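Local coordinates for uncharacterized protein (Pseudomonas aeruginosa, PDB 4NG2) that probably acts as an antiactivator of the quorum-sensing regulator LasR, at residues P53-G58 with E95-T100; F80-L85 with M89-F94. All coordinates share one frame; numbering follows the deposited sequence.

How the contacts relate
From the N terminus the chain runs through helix 19-25 and the hairpin of strands 31-34 and 43-46 before it enters helix 52-66, whose first turns supply one half of contact 1. It then passes through helix 74-83, turns at Leu85 and enters helix 88-107, so contact 2 closes a very short loop that lies wholly within the 36 residues separating the two halves of contact 1. Helix 88-107 serves both contacts: its residues 89-94 meet 80-85, and the following 95-100 pack on 53-58. Where the two contacts adjoin, Gly58 CA lies 3.3 Å from Phe94 CD2; since the same ring packs on Gly81, Phe94 links all three helices.

Contact 1 of 2, residues P53-G58 with E95-T100; sequences PAIDKG and EVAFLT
Ala97 and Gly58 bring helices 52-66 and 88-107 almost backbone to backbone. The axes of the two short segments approach to 7.2 Å at a crossing angle of -35°, and the Gly58 and Phe98 CA atoms are only 4.3 Å apart. Such closeness depends on small residues: Gly58 offers a bare alpha carbon on the side that faces the other helix, while the methyl group of Ala97 points toward the other helix and comes within 3.1 Å of the Ile55 carbonyl oxygen. Equally close, one turn further along helix 52-66, Gly58 O meets Phe98 CA at 3.1 Å in a CA-H...O contact bent to 126° at the hydrogen. The same oxygen also presses on Phe98 CB, 3.3 Å away. It passes near Phe98 N as well, but the angle there is too poor for a conventional bond, so the interface is held by close packing and this one CA-H...O contact. With CG anti to the backbone N (chi1 178°), the Phe98 ring is carried off beside the seam instead of into it.

Ile55 makes a softer contact: its CG2 branch approaches the Ala97 methyl at 3.9 Å, and its CD1 lies slightly farther off. On the far side of helix 52-66 from this seam, Asp56 points away from helix 88-107 and is partly exposed, and Pro53 lies exposed at the surface.

The contact lies close to the centre of the chain. Strand 31-34 covers one flank, with Ile34 touching both Ile55 and Ala97 and Val32 also reaching Ile55. Phe98 packs edge-to-face on Phe78 of helix 74-83 and also meets Leu99 of the second subunit, so the helix pair lies between strand 31-34, helix 74-83 and the second subunit.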
# COMPACT_ATOMS: atom_id res chain seq x y z
N PRO E 53 16.29 -13.49 -3.37
CA PRO E 53 15.78 -14.81 -3.76
C PRO E 53 14.26 -14.89 -3.68
O PRO E 53 13.65 -15.32 -4.65
CB PRO E 53 16.40 -15.77 -2.74
CG PRO E 53 17.60 -15.01 -2.15
CD PRO E 53 17.19 -13.55 -2.20
N ALA E 54 13.65 -14.49 -2.57
CA ALA E 54 12.19 -14.46 -2.55
C ALA E 54 11.69 -13.65 -3.72
O ALA E 54 10.75 -14.03 -4.40
CB ALA E 54 11.65 -13.91 -1.23
N ILE E 55 12.32 -12.52 -4.01
CA ILE E 55 11.86 -11.72 -5.15
C ILE E 55 11.90 -12.56 -6.43
O ILE E 55 10.87 -12.72 -7.12
CB ILE E 55 12.66 -10.37 -5.30
CG1 ILE E 55 12.33 -9.42 -4.14
CG2 ILE E 55 12.35 -9.67 -6.63
CD1 ILE E 55 11.01 -8.71 -4.29
N ASP E 56 13.06 -13.12 -6.75
CA ASP E 56 13.15 -13.96 -7.95
C ASP E 56 12.19 -15.16 -7.98
O ASP E 56 11.73 -15.55 -9.04
CB ASP E 56 14.58 -14.40 -8.23
CG ASP E 56 15.50 -13.22 -8.57
OD1 ASP E 56 15.07 -12.30 -9.33
OD2 ASP E 56 16.65 -13.22 -8.08
N LYS E 57 11.88 -15.74 -6.82
CA LYS E 57 10.94 -16.86 -6.83
C LYS E 57 9.58 -16.38 -7.27
O LYS E 57 8.87 -17.06 -8.00
CB LYS E 57 10.86 -17.57 -5.47
CG LYS E 57 10.08 -18.91 -5.53
CD LYS E 57 9.95 -19.59 -4.16
CE LYS E 57 11.31 -19.90 -3.52
NZ LYS E 57 11.19 -20.79 -2.31
N GLY E 58 9.21 -15.19 -6.84
CA GLY E 58 7.97 -14.59 -7.29
C GLY E 58 8.00 -14.17 -8.75
O GLY E 58 6.97 -14.22 -9.42
N GLU E 95 5.05 -11.94 -3.20
CA GLU E 95 3.78 -11.43 -3.72
C GLU E 95 4.00 -10.20 -4.57
O GLU E 95 3.41 -10.06 -5.64
CB GLU E 95 2.83 -11.05 -2.58
CG GLU E 95 2.48 -12.18 -1.64
CD GLU E 95 1.60 -11.72 -0.50
OE1 GLU E 95 1.62 -10.51 -0.13
OE2 GLU E 95 0.87 -12.57 0.04
N VAL E 96 4.84 -9.29 -4.06
CA VAL E 96 5.15 -8.07 -4.77
C VAL E 96 5.80 -8.40 -6.12
O VAL E 96 5.38 -7.87 -7.14
CB VAL E 96 6.03 -7.10 -3.91
CG1 VAL E 96 6.54 -5.93 -4.75
CG2 VAL E 96 5.23 -6.55 -2.75
N ALA E 97 6.76 -9.31 -6.14
CA ALA E 97 7.44 -9.65 -7.40
C ALA E 97 6.49 -10.27 -8.41
O ALA E 97 6.42 -9.83 -9.56
CB ALA E 97 8.61 -10.58 -7.14
N PHE E 98 5.74 -11.28 -7.97
CA PHE E 98 4.81 -12.04 -8.82
C PHE E 98 3.76 -11.12 -9.44
O PHE E 98 3.39 -11.25 -10.62
CB PHE E 98 4.17 -13.12 -7.95
CG PHE E 98 3.15 -13.97 -8.63
CD1 PHE E 98 1.89 -13.49 -8.88
CD2 PHE E 98 3.44 -15.30 -8.94
CE1 PHE E 98 0.92 -14.30 -9.49
CE2 PHE E 98 2.48 -16.13 -9.54
CZ PHE E 98 1.22 -15.64 -9.81
N LEU E 99 3.27 -10.17 -8.65
CA LEU E 99 2.23 -9.27 -9.12
C LEU E 99 2.80 -8.20 -10.05
O LEU E 99 2.18 -7.86 -11.04
CB LEU E 99 1.45 -8.67 -7.94
CG LEU E 99 0.41 -9.66 -7.40
CD1 LEU E 99 0.05 -9.44 -5.94
CD2 LEU E 99 -0.84 -9.61 -8.26
N THR E 100 4.00 -7.72 -9.75
CA THR E 100 4.68 -6.79 -10.64
C THR E 100 4.90 -7.41 -12.02
O THR E 100 4.74 -6.74 -13.05
CB THR E 100 6.01 -6.34 -10.08
OG1 THR E 100 5.77 -5.56 -8.91
CG2 THR E 100 6.76 -5.51 -11.08

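Contact 2 of 2, residues F80-L85 with M89-F94; sequences FGRDSL and MQKTAF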
# COMPACT_ATOMS: atom_id res chain seq x y z
N PHE E 80 0.72 -21.79 -4.19
CA PHE E 80 1.78 -22.77 -3.93
C PHE E 80 3.15 -22.14 -3.84
O PHE E 80 3.96 -22.55 -3.02
CB PHE E 80 1.74 -23.95 -4.90
CG PHE E 80 0.76 -25.00 -4.48
CD1 PHE E 80 -0.58 -24.90 -4.83
CD2 PHE E 80 1.17 -26.05 -3.68
CE1 PHE E 80 -1.51 -25.85 -4.43
CE2 PHE E 80 0.24 -27.02 -3.26
CZ PHE E 80 -1.10 -26.91 -3.64
N GLY E 81 3.40 -21.13 -4.66
CA GLY E 81 4.67 -20.42 -4.61
C GLY E 81 4.94 -19.67 -3.31
O GLY E 81 6.03 -19.78 -2.75
N ARG E 82 3.95 -18.91 -2.84
CA ARG E 82 4.09 -18.17 -1.58
C ARG E 82 4.28 -19.13 -0.39
O ARG E 82 5.11 -18.89 0.49
CB ARG E 82 2.85 -17.31 -1.33
CG ARG E 82 3.00 -16.37 -0.17
CD ARG E 82 1.73 -15.60 0.05
NE ARG E 82 0.55 -16.46 0.14
CZ ARG E 82 -0.68 -15.99 0.27
NH1 ARG E 82 -0.86 -14.68 0.32
NH2 ARG E 82 -1.73 -16.80 0.34
N ASP E 83 3.51 -20.21 -0.39
CA ASP E 83 3.56 -21.23 0.66
C ASP E 83 4.95 -21.88 0.79
O ASP E 83 5.28 -22.44 1.83
CB ASP E 83 2.48 -22.29 0.41
CG ASP E 83 2.46 -23.37 1.47
OD1 ASP E 83 1.96 -23.10 2.60
OD2 ASP E 83 2.90 -24.50 1.18
N SER E 84 5.78 -21.79 -0.24
CA SER E 84 7.09 -22.43 -0.15
C SER E 84 8.09 -21.53 0.55
O SER E 84 9.22 -21.94 0.84
CB SER E 84 7.59 -22.85 -1.53
OG SER E 84 7.71 -21.73 -2.37
N LEU E 85 7.67 -20.31 0.86
CA LEU E 85 8.52 -19.36 1.58
C LEU E 85 8.12 -19.27 3.05
O LEU E 85 6.95 -19.14 3.39
CB LEU E 85 8.48 -17.99 0.91
CG LEU E 85 9.05 -18.05 -0.51
CD1 LEU E 85 8.52 -16.94 -1.38
CD2 LEU E 85 10.55 -18.02 -0.44
N MET E 89 8.00 -11.98 5.74
CA MET E 89 8.77 -11.02 4.95
C MET E 89 9.13 -11.56 3.55
O MET E 89 9.20 -10.82 2.57
CB MET E 89 10.01 -10.58 5.73
CG MET E 89 10.41 -9.16 5.45
SD MET E 89 9.63 -7.99 6.55
CE MET E 89 10.68 -8.17 7.97
N GLN E 90 9.36 -12.86 3.44
CA GLN E 90 9.62 -13.41 2.13
C GLN E 90 8.33 -13.58 1.36
O GLN E 90 8.30 -13.39 0.16
CB GLN E 90 10.33 -14.74 2.23
CG GLN E 90 11.75 -14.61 2.66
CD GLN E 90 12.38 -15.97 2.75
OE1 GLN E 90 12.18 -16.70 3.74
NE2 GLN E 90 13.13 -16.36 1.71
N LYS E 91 7.27 -13.97 2.06
CA LYS E 91 6.00 -14.16 1.39
C LYS E 91 5.63 -12.87 0.69
O LYS E 91 5.19 -12.87 -0.46
CB LYS E 91 4.90 -14.59 2.36
CG LYS E 91 5.05 -15.98 2.94
CD LYS E 91 4.01 -16.23 4.05
CE LYS E 91 4.27 -17.55 4.80
NZ LYS E 91 4.32 -18.71 3.90
N THR E 92 5.83 -11.74 1.36
CA THR E 92 5.37 -10.50 0.76
C THR E 92 6.32 -10.05 -0.34
O THR E 92 5.92 -9.35 -1.25
CB THR E 92 5.09 -9.38 1.79
OG1 THR E 92 6.26 -9.12 2.57
CG2 THR E 92 3.98 -9.79 2.71
N ALA E 93 7.59 -10.45 -0.25
CA ALA E 93 8.52 -10.15 -1.33
C ALA E 93 8.10 -10.92 -2.56
O ALA E 93 8.14 -10.40 -3.68
CB ALA E 93 9.94 -10.49 -0.94
N PHE E 94 7.69 -12.16 -2.35
CA PHE E 94 7.23 -13.01 -3.44
C PHE E 94 5.94 -12.46 -4.03
O PHE E 94 5.74 -12.52 -5.23
CB PHE E 94 7.03 -14.45 -2.93
CG PHE E 94 6.24 -15.32 -3.85
CD1 PHE E 94 4.87 -15.20 -3.94
CD2 PHE E 94 6.87 -16.26 -4.64
CE1 PHE E 94 4.12 -16.00 -4.79
CE2 PHE E 94 6.13 -17.07 -5.51
CZ PHE E 94 4.74 -16.93 -5.58
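The carbonyl oxygen of Gly81, a residue packed against the Phe94 ring, is gripped twice by Ser84: by OG at 2.6 Å and by the backbone N at 3.2 Å, both from the same face of the carbonyl plane. The peptide link from Gly81 to Arg82 is laid over one face of that ring, with Arg82 N 3.4 Å above its plane and, like Gly81 C, displaced toward the rim. Because Gly81 has no side chain, the phenyl ring can come right up to the helix backbone. Leu85 comes obliquely from the same side of the ring plane, nearer the CB end, with CD1 3.3 Å from Phe94 CB.

Across the chain reversal, Lys91 NZ donates to Leu85 O at 2.7 Å, almost straight in line with the carbonyl (174°). The lysine runs extended as far as CE and then bends (chi4 -56°), which swings the ammonium group onto that oxygen. Its stem crosses Arg82 at about a right angle, Lys91 CB touching Arg82 CG at 3.6 Å, so the two bases share aliphatic contact while their charged ends diverge. The guanidinium turns instead to Glu95, on helix 88-107 of its own chain and again on the second subunit, through NH1. Gln90 adds its CB and NE2 to the Leu85 side chain, and its OE1 bonds to Thr87 in the connecting loop.

Taken together, these interactions brace an alpha-alpha hairpin, two consecutive helices joined by a short loop, with Arg82 extending the brace into the dimer interface.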